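Local atomic coordinates of esterase (uncultured bacterium FLS12, PDB entry 4RGY), a protein that hydrolyses esters as a low-temperature-active alkaline esterase of the alpha/beta-hydrolase superfamily, recovered from a marine sediment metagenome. Residues S84-M89 and L125-Y130; S148-L153 and G248-Q253; T214-Y219 and G243-G248. All coordinates share one frame; numbering follows the deposited sequence.

Contact 1 of 3, residues S84-M89 and L125-Y130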
loop_
_atom_site.group_PDB
_atom_site.type_symbol
_atom_site.label_atom_id
_atom_site.label_comp_id
_atom_site.label_asym_id
_atom_site.label_seq_id
_atom_site.Cartn_x
_atom_site.Cartn_y
_atom_site.Cartn_z
ATOM N N SER A 84 4.946 15.924 16.056
ATOM C CA SER A 84 4.142 16.460 17.154
ATOM C C SER A 84 4.649 16.159 18.556
ATOM O O SER A 84 4.124 16.698 19.524
ATOM C CB SER A 84 2.750 15.872 17.067
ATOM O OG SER A 84 2.793 14.480 17.315
ATOM N N PHE A 85 5.643 15.291 18.678
ATOM C CA PHE A 85 6.062 14.836 19.995
ATOM C C PHE A 85 4.892 14.275 20.823
ATOM O O PHE A 85 4.902 14.363 22.045
ATOM C CB PHE A 85 6.830 15.940 20.757
ATOM C CG PHE A 85 8.314 15.796 20.662
ATOM C CD1 PHE A 85 9.002 16.259 19.546
ATOM C CD2 PHE A 85 9.023 15.152 21.665
ATOM C CE1 PHE A 85 10.367 16.092 19.443
ATOM C CE2 PHE A 85 10.396 14.988 21.571
ATOM C CZ PHE A 85 11.065 15.465 20.461
ATOM N N TYR A 86 3.908 13.667 20.160
ATOM C CA TYR A 86 2.823 12.993 20.889
ATOM C C TYR A 86 2.134 13.969 21.845
ATOM O O TYR A 86 1.756 13.614 22.960
ATOM C CB TYR A 86 3.372 11.738 21.610
ATOM C CG TYR A 86 3.980 10.787 20.600
ATOM C CD1 TYR A 86 3.204 9.836 19.953
ATOM C CD2 TYR A 86 5.324 10.881 20.248
ATOM C CE1 TYR A 86 3.742 8.993 18.994
ATOM C CE2 TYR A 86 5.876 10.038 19.289
ATOM C CZ TYR A 86 5.075 9.099 18.665
ATOM O OH TYR A 86 5.579 8.274 17.691
ATOM N N THR A 87 1.957 15.200 21.375
ATOM C CA THR A 87 1.449 16.294 22.198
ATOM C C THR A 87 0.195 16.928 21.583
ATOM O O THR A 87 0.081 17.021 20.354
ATOM C CB THR A 87 2.552 17.366 22.359
ATOM O OG1 THR A 87 3.703 16.763 22.965
ATOM C CG2 THR A 87 2.101 18.545 23.228
ATOM N N ASP A 88 -0.753 17.330 22.426
ATOM C CA ASP A 88 -1.831 18.195 21.964
ATOM C C ASP A 88 -1.207 19.567 21.777
ATOM O O ASP A 88 -0.984 20.317 22.731
ATOM C CB ASP A 88 -2.992 18.224 22.957
ATOM C CG ASP A 88 -3.865 16.988 22.870
ATOM O OD1 ASP A 88 -3.734 16.217 21.891
ATOM O OD2 ASP A 88 -4.714 16.777 23.765
ATOM N N MET A 89 -0.891 19.877 20.527
ATOM C CA MET A 89 -0.040 21.009 20.206
ATOM C C MET A 89 -0.665 22.350 20.549
ATOM O O MET A 89 -1.865 22.555 20.366
ATOM C CB MET A 89 0.317 20.962 18.723
ATOM C CG MET A 89 1.163 19.741 18.360
ATOM S SD MET A 89 1.514 19.611 16.591
ATOM C CE MET A 89 2.620 20.997 16.379
ATOM N N LEU A 125 11.032 4.714 19.745
ATOM C CA LEU A 125 12.366 5.299 19.677
ATOM C C LEU A 125 12.274 6.822 19.594
ATOM O O LEU A 125 11.267 7.360 19.118
ATOM C CB LEU A 125 13.196 4.698 18.532
ATOM C CG LEU A 125 12.966 5.060 17.050
ATOM C CD1 LEU A 125 11.501 4.965 16.633
ATOM C CD2 LEU A 125 13.561 6.425 16.671
ATOM N N SER A 126 13.315 7.505 20.072
ATOM C CA SER A 126 13.352 8.967 20.204
ATOM C C SER A 126 12.151 9.608 20.853
ATOM O O SER A 126 11.810 9.445 22.044
ATOM C CB SER A 126 13.384 9.642 18.829
ATOM O OG SER A 126 14.436 9.163 18.014
ATOM N N MET A 127 11.570 10.413 19.980
ATOM C CA MET A 127 10.329 11.100 20.138
ATOM C C MET A 127 9.266 10.132 20.604
ATOM O O MET A 127 8.463 10.480 21.455
ATOM C CB MET A 127 9.955 11.705 18.786
ATOM C CG MET A 127 8.774 12.639 18.858
ATOM S SD MET A 127 8.291 13.381 17.285
ATOM C CE MET A 127 7.394 12.028 16.541
ATOM N N GLY A 128 9.268 8.925 20.033
ATOM C CA GLY A 128 8.327 7.887 20.415
ATOM C C GLY A 128 8.658 7.205 21.729
ATOM O O GLY A 128 7.782 6.595 22.349
ATOM N N GLY A 129 9.922 7.274 22.145
ATOM C CA GLY A 129 10.296 6.812 23.473
ATOM C C GLY A 129 9.752 7.773 24.521
ATOM O O GLY A 129 9.237 7.355 25.567
ATOM N N TYR A 130 9.854 9.067 24.240
ATOM C CA TYR A 130 9.189 10.084 25.052
ATOM C C TYR A 130 7.677 9.806 25.086
ATOM O O TYR A 130 7.035 9.789 26.142
ATOM C CB TYR A 130 9.463 11.481 24.471
ATOM C CG TYR A 130 8.570 12.545 25.067
ATOM C CD1 TYR A 130 8.899 13.149 26.274
ATOM C CD2 TYR A 130 7.395 12.941 24.433
ATOM C CE1 TYR A 130 8.080 14.105 26.845
ATOM C CE2 TYR A 130 6.564 13.892 24.995
ATOM C CZ TYR A 130 6.916 14.482 26.195
ATOM O OH TYR A 130 6.090 15.426 26.748
HETATM O O HOH W 1 3.803 16.428 25.604
#
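The F85 ring carries M127 on one face and meets Y130 at its edge. M127 CG stands over the middle of that face in a CH-pi contact, only 7° off the normal. SD follows obliquely at 4.2 Å from the ring centroid, a Met-aromatic contact. The rim of F85 is turned toward the face of Y130 in an offset edge-to-face pair, with planes at 62° and CD2 of each ring 3.9 Å apart. Y130 offers its own edge to the backbone, CE2 lying 3.4 Å from F85 O. The Y86 ring approaches the first turn of the helix obliquely, its CE2 3.4 Å from G128 CA and 3.7 Å from M127 CE. M127 reaches both rings because CG is anti to the backbone N (chi1 -171°) and the chain bends only at its last torsion, bringing CE round to Y86.

No direct hydrogen bond joins the two segments. Instead one water donates to T87 OG1 and to Y130 OH, while T87 OG1 bonds back to F85 O from above the carbonyl plane. S84 OG accepts from Y86 N, an ST turn, and is also hydrogen-bonded to V81 O. F85 N is buried without a polar partner, M127 SD being its neighbour at 3.5 Å.

Y86 OH is held by H50 O and Y130 OH by H189 O. The loop between strand 75-79 and helix 95-110 packs on the start of helix 127-138, at the probable nucleophile elbow that holds S126 and G128, with I177 of helix 170-178 against F85 and I99 of helix 95-110 against Y86.

Contact 2 of 3, residues S148-L153 and G248-Q253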
loop_
_atom_site.group_PDB
_atom_site.type_symbol
_atom_site.label_atom_id
_atom_site.label_comp_id
_atom_site.label_asym_id
_atom_site.label_seq_id
_atom_site.Cartn_x
_atom_site.Cartn_y
_atom_site.Cartn_z
ATOM N N SER A 148 11.275 2.922 26.339
ATOM C CA SER A 148 11.896 3.963 25.531
ATOM C C SER A 148 13.245 3.532 24.976
ATOM O O SER A 148 14.115 3.064 25.719
ATOM C CB SER A 148 12.069 5.236 26.356
ATOM O OG SER A 148 12.882 6.189 25.678
ATOM N N LEU A 149 13.418 3.695 23.664
ATOM C CA LEU A 149 14.681 3.384 22.996
ATOM C C LEU A 149 15.294 4.677 22.483
ATOM O O LEU A 149 14.696 5.351 21.641
ATOM C CB LEU A 149 14.465 2.409 21.832
ATOM C CG LEU A 149 13.923 1.017 22.163
ATOM C CD1 LEU A 149 12.407 1.057 22.337
ATOM C CD2 LEU A 149 14.284 0.030 21.062
ATOM N N SER A 150 16.459 5.042 23.018
ATOM C CA SER A 150 17.135 6.277 22.624
ATOM C C SER A 150 16.170 7.452 22.657
ATOM O O SER A 150 16.049 8.210 21.683
ATOM C CB SER A 150 17.733 6.121 21.226
ATOM O OG SER A 150 18.480 4.920 21.141
ATOM N N GLY A 151 15.488 7.606 23.788
ATOM C CA GLY A 151 14.389 8.549 23.873
ATOM C C GLY A 151 14.812 9.994 24.044
ATOM O O GLY A 151 15.865 10.287 24.621
ATOM N N ALA A 152 13.991 10.900 23.522
ATOM C CA ALA A 152 14.156 12.330 23.776
ATOM C C ALA A 152 13.446 12.630 25.094
ATOM O O ALA A 152 12.338 13.166 25.125
ATOM C CB ALA A 152 13.551 13.144 22.631
ATOM N N LEU A 153 14.083 12.238 26.191
ATOM C CA LEU A 153 13.385 12.162 27.473
ATOM C C LEU A 153 13.366 13.453 28.287
ATOM O O LEU A 153 12.688 13.514 29.310
ATOM C CB LEU A 153 13.921 11.005 28.319
ATOM C CG LEU A 153 13.838 9.634 27.642
ATOM C CD1 LEU A 153 14.181 8.499 28.602
ATOM C CD2 LEU A 153 12.453 9.435 27.042
ATOM N N GLY A 248 19.972 0.338 13.014
ATOM C CA GLY A 248 20.689 -0.869 13.394
ATOM C C GLY A 248 20.577 -1.118 14.892
ATOM O O GLY A 248 20.273 -2.225 15.335
ATOM N N TYR A 249 20.795 -0.069 15.674
ATOM C CA TYR A 249 20.692 -0.175 17.125
ATOM C C TYR A 249 19.263 -0.534 17.564
ATOM O O TYR A 249 19.075 -1.412 18.397
ATOM C CB TYR A 249 21.193 1.124 17.776
ATOM C CG TYR A 249 21.042 1.174 19.275
ATOM C CD1 TYR A 249 21.932 0.500 20.109
ATOM C CD2 TYR A 249 20.009 1.897 19.858
ATOM C CE1 TYR A 249 21.787 0.546 21.486
ATOM C CE2 TYR A 249 19.857 1.947 21.232
ATOM C CZ TYR A 249 20.750 1.264 22.030
ATOM O OH TYR A 249 20.596 1.300 23.388
ATOM N N TRP A 250 18.251 0.109 16.987
ATOM C CA TRP A 250 16.870 -0.181 17.392
ATOM C C TRP A 250 16.399 -1.565 16.954
ATOM O O TRP A 250 15.606 -2.199 17.650
ATOM C CB TRP A 250 15.918 0.913 16.903
ATOM C CG TRP A 250 16.339 2.224 17.494
ATOM C CD1 TRP A 250 16.724 2.444 18.781
ATOM C CD2 TRP A 250 16.516 3.467 16.802
ATOM N NE1 TRP A 250 17.094 3.755 18.947
ATOM C CE2 TRP A 250 16.972 4.408 17.748
ATOM C CE3 TRP A 250 16.306 3.883 15.481
ATOM C CZ2 TRP A 250 17.243 5.731 17.411
ATOM C CZ3 TRP A 250 16.578 5.193 15.147
ATOM C CH2 TRP A 250 17.039 6.110 16.111
ATOM N N ASP A 251 16.896 -2.040 15.813
ATOM C CA ASP A 251 16.585 -3.383 15.348
ATOM C C ASP A 251 17.089 -4.411 16.360
ATOM O O ASP A 251 16.407 -5.396 16.641
ATOM C CB ASP A 251 17.224 -3.629 13.974
ATOM C CG ASP A 251 16.881 -4.999 13.400
ATOM O OD1 ASP A 251 15.708 -5.238 13.061
ATOM O OD2 ASP A 251 17.789 -5.843 13.278
ATOM N N ALA A 252 18.279 -4.182 16.907
ATOM C CA ALA A 252 18.828 -5.064 17.928
ATOM C C ALA A 252 18.067 -4.905 19.242
ATOM O O ALA A 252 17.657 -5.886 19.864
ATOM C CB ALA A 252 20.309 -4.769 18.138
ATOM N N GLN A 253 17.879 -3.663 19.667
ATOM C CA GLN A 253 17.280 -3.413 20.970
ATOM C C GLN A 253 15.807 -3.798 21.067
ATOM O O GLN A 253 15.343 -4.196 22.141
ATOM C CB GLN A 253 17.465 -1.952 21.377
ATOM C CG GLN A 253 18.904 -1.592 21.674
ATOM C CD GLN A 253 19.487 -2.466 22.752
ATOM O OE1 GLN A 253 20.406 -3.242 22.503
ATOM N NE2 GLN A 253 18.949 -2.357 23.964
#
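Y249, W250 and Q253, all on the helix that runs through G248-Q253, meet L149 and S150 at the end of a central strand. Y249 comes first: its CE2 lies 3.3 Å from S150 OG, which approaches the ring obliquely. The ring is steadied within the helix as well, since Q253 CG rests over one face, offset toward the rim, and W250 NE1 lies at the edge in its plane.

W250 makes the polar link. Its NE1 donates to S150 OG at 2.8 Å. The N-H...O angle is 162° and the oxygen lies close to the indole plane, a nearly straight bond that fixes the rotation of the indole. CG of W250 is anti to its carbonyl carbon (chi1 -60°), a setting that swings the pyrrole edge over to the strand although the CB bond itself does not point there. S150 CB follows its hydroxyl along this edge, 3.3 Å from NE1. L149 CB packs obliquely against the indole, 3.8 Å from W250 CD1. One turn later Q253 adds its CB, 3.8 Å from L149 CD2; beyond CB the chain bends at chi2 and carries the amide away from the strand end.

S150 also touches D216 and H245, and the W250 ring stands edge-to-face to that of H245, so the tryptophan-serine pair forms part of the second shell of the probable catalytic triad. Strand 145-149 has 120-125 on one side and 207-213 on the other; helix 247-260 packs against the sheet beside these strands, with Y249 touching C211 of strand 207-213 and S241 of strand 236-241, and Q253 reaching Y209 and E239.

Contact 3 of 3, residues T214-Y219 and G243-G248; sequences TEDFLY and GEHEWG
Hydrogen bonds join D216 to H245 and E215 to G243. H245 ND1 donates to D216 OD2 at 2.8 Å, on the syn lone pair and 2° out of the imidazole plane, while the carboxylate plane stands at 89° to the ring. OD2 also accepts from a water that donates to E244 O, and OD1 accepts from L218 N, an Asx turn that holds the carboxylate in place. At G243 the grip is double: E215 N donates to G243 O and G243 N to E215 OE1, each at 2.9 Å. T214 OG1 bonds to E215 OE2 from above the carboxylate plane.

Among the ring contacts, F217 turns its edge to one face of H245, CE1 lying 3.5 Å from H245 CG with the planes at 84°. L218 CD1 reaches H245 CE1 obliquely at 3.7 Å.

The in-plane bond to D216 orients the imidazole, and the F217 edge packs on one of its faces. With ND1 bound to D216, NE2 makes a weak hydrogen bond of doubtful geometry to S126 OG, an arrangement consistent with the Ser-His-Asp charge relay of alpha/beta hydrolases.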
loop_
_atom_site.group_PDB
_atom_site.type_symbol
_atom_site.label_atom_id
_atom_site.label_comp_id
_atom_site.label_asym_id
_atom_site.label_seq_id
_atom_site.Cartn_x
_atom_site.Cartn_y
_atom_site.Cartn_z
ATOM N N THR A 214 25.520 4.719 23.534
ATOM C CA THR A 214 26.396 5.628 24.275
ATOM C C THR A 214 26.958 6.780 23.435
ATOM O O THR A 214 27.511 7.734 23.987
ATOM C CB THR A 214 27.544 4.866 24.997
ATOM O OG1 THR A 214 28.217 4.001 24.075
ATOM C CG2 THR A 214 26.982 4.037 26.152
ATOM N N GLU A 215 26.810 6.699 22.114
ATOM C CA GLU A 215 27.256 7.773 21.224
ATOM C C GLU A 215 26.102 8.588 20.641
ATOM O O GLU A 215 26.311 9.453 19.794
ATOM C CB GLU A 215 28.129 7.222 20.090
ATOM C CG GLU A 215 29.476 6.663 20.541
ATOM C CD GLU A 215 29.337 5.361 21.298
ATOM O OE1 GLU A 215 28.770 4.409 20.730
ATOM O OE2 GLU A 215 29.782 5.294 22.465
ATOM N N ASP A 216 24.888 8.319 21.108
ATOM C CA ASP A 216 23.710 9.055 20.670
ATOM C C ASP A 216 23.795 10.483 21.185
ATOM O O ASP A 216 24.269 10.720 22.296
ATOM C CB ASP A 216 22.460 8.369 21.237
ATOM C CG ASP A 216 21.170 8.782 20.532
ATOM O OD1 ASP A 216 20.866 9.989 20.476
ATOM O OD2 ASP A 216 20.455 7.876 20.041
ATOM N N PHE A 217 23.333 11.444 20.389
ATOM C CA PHE A 217 23.290 12.830 20.846
ATOM C C PHE A 217 22.398 12.970 22.076
ATOM O O PHE A 217 22.586 13.883 22.883
ATOM C CB PHE A 217 22.854 13.788 19.723
ATOM C CG PHE A 217 21.422 13.632 19.292
ATOM C CD1 PHE A 217 20.959 12.429 18.774
ATOM C CD2 PHE A 217 20.548 14.708 19.360
ATOM C CE1 PHE A 217 19.653 12.288 18.375
ATOM C CE2 PHE A 217 19.240 14.580 18.955
ATOM C CZ PHE A 217 18.790 13.369 18.456
ATOM N N LEU A 218 21.455 12.045 22.232
ATOM C CA LEU A 218 20.522 12.076 23.356
ATOM C C LEU A 218 21.033 11.311 24.576
ATOM O O LEU A 218 20.307 11.166 25.565
ATOM C CB LEU A 218 19.163 11.505 22.928
ATOM C CG LEU A 218 18.400 12.356 21.916
ATOM C CD1 LEU A 218 17.207 11.588 21.348
ATOM C CD2 LEU A 218 17.961 13.666 22.555
ATOM N N TYR A 219 22.274 10.833 24.525
ATOM C CA TYR A 219 22.785 10.007 25.618
ATOM C C TYR A 219 22.789 10.744 26.959
ATOM O O TYR A 219 22.344 10.197 27.971
ATOM C CB TYR A 219 24.182 9.471 25.306
ATOM C CG TYR A 219 24.748 8.624 26.425
ATOM C CD1 TYR A 219 24.170 7.411 26.761
ATOM C CD2 TYR A 219 25.846 9.053 27.164
ATOM C CE1 TYR A 219 24.671 6.637 27.784
ATOM C CE2 TYR A 219 26.366 8.275 28.185
ATOM C CZ TYR A 219 25.768 7.073 28.494
ATOM O OH TYR A 219 26.260 6.288 29.514
ATOM N N GLY A 243 26.447 2.703 20.320
ATOM C CA GLY A 243 25.397 2.955 19.355
ATOM C C GLY A 243 25.092 4.420 19.166
ATOM O O GLY A 243 25.368 5.259 20.028
ATOM N N GLU A 244 24.518 4.718 18.009
ATOM C CA GLU A 244 24.093 6.058 17.663
ATOM C C GLU A 244 22.579 6.075 17.450
ATOM O O GLU A 244 21.895 5.068 17.683
ATOM C CB GLU A 244 24.826 6.527 16.406
ATOM C CG GLU A 244 26.347 6.425 16.511
ATOM C CD GLU A 244 27.059 7.029 15.320
ATOM O OE1 GLU A 244 26.840 6.551 14.190
ATOM O OE2 GLU A 244 27.838 7.984 15.515
ATOM N N HIS A 245 22.066 7.213 16.999
ATOM C CA HIS A 245 20.636 7.373 16.739
ATOM C C HIS A 245 20.323 6.823 15.358
ATOM O O HIS A 245 20.125 7.578 14.402
ATOM C CB HIS A 245 20.252 8.854 16.813
ATOM C CG HIS A 245 18.825 9.100 17.205
ATOM N ND1 HIS A 245 18.365 8.890 18.485
ATOM C CD2 HIS A 245 17.765 9.555 16.492
ATOM C CE1 HIS A 245 17.082 9.202 18.549
ATOM N NE2 HIS A 245 16.693 9.609 17.353
ATOM N N GLU A 246 20.281 5.505 15.258
ATOM C CA GLU A 246 20.093 4.861 13.973
ATOM C C GLU A 246 19.453 3.498 14.138
ATOM O O GLU A 246 19.474 2.902 15.223
ATOM C CB GLU A 246 21.420 4.775 13.208
ATOM C CG GLU A 246 22.496 3.957 13.893
ATOM C CD GLU A 246 22.407 2.483 13.553
ATOM O OE1 GLU A 246 22.709 1.645 14.430
ATOM O OE2 GLU A 246 22.057 2.158 12.400
ATOM N N TRP A 247 18.919 2.986 13.035
ATOM C CA TRP A 247 18.030 1.835 13.062
ATOM C C TRP A 247 18.677 0.473 13.304
ATOM O O TRP A 247 17.993 -0.452 13.740
ATOM C CB TRP A 247 17.142 1.826 11.812
ATOM C CG TRP A 247 16.048 2.820 11.927
ATOM C CD1 TRP A 247 16.020 4.087 11.411
ATOM C CD2 TRP A 247 14.823 2.645 12.636
ATOM N NE1 TRP A 247 14.835 4.705 11.753
ATOM C CE2 TRP A 247 14.089 3.838 12.511
ATOM C CE3 TRP A 247 14.268 1.587 13.361
ATOM C CZ2 TRP A 247 12.837 4.006 13.095
ATOM C CZ3 TRP A 247 13.023 1.754 13.934
ATOM C CH2 TRP A 247 12.316 2.949 13.790
ATOM N N GLY A 248 19.972 0.338 13.014
ATOM C CA GLY A 248 20.689 -0.869 13.394
ATOM C C GLY A 248 20.577 -1.118 14.892
ATOM O O GLY A 248 20.273 -2.225 15.335
HETATM O O HOH W 2 21.056 5.339 20.427
#

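Overall arrangement
From the N terminus, contact 1 closes first, bringing the loop after strand 75-79 onto the start of helix 127-138. Contact 2 opens later in the chain, on strand 145-149, and closes far downstream on helix 247-260. Contact 3 falls between those two ends, joining the loop after strand 207-213 to the run into helix 247-260, and shares G248 with contact 2. Probable backbone hydrogen bonds from S126 to L149 and A152 tie contact 1 to contact 2, while contact 3 adjoins contact 2 through the shared helix 247-260. The three contacts gather the probable triad, S126, D216 and H245, at the ends of the sheet strands.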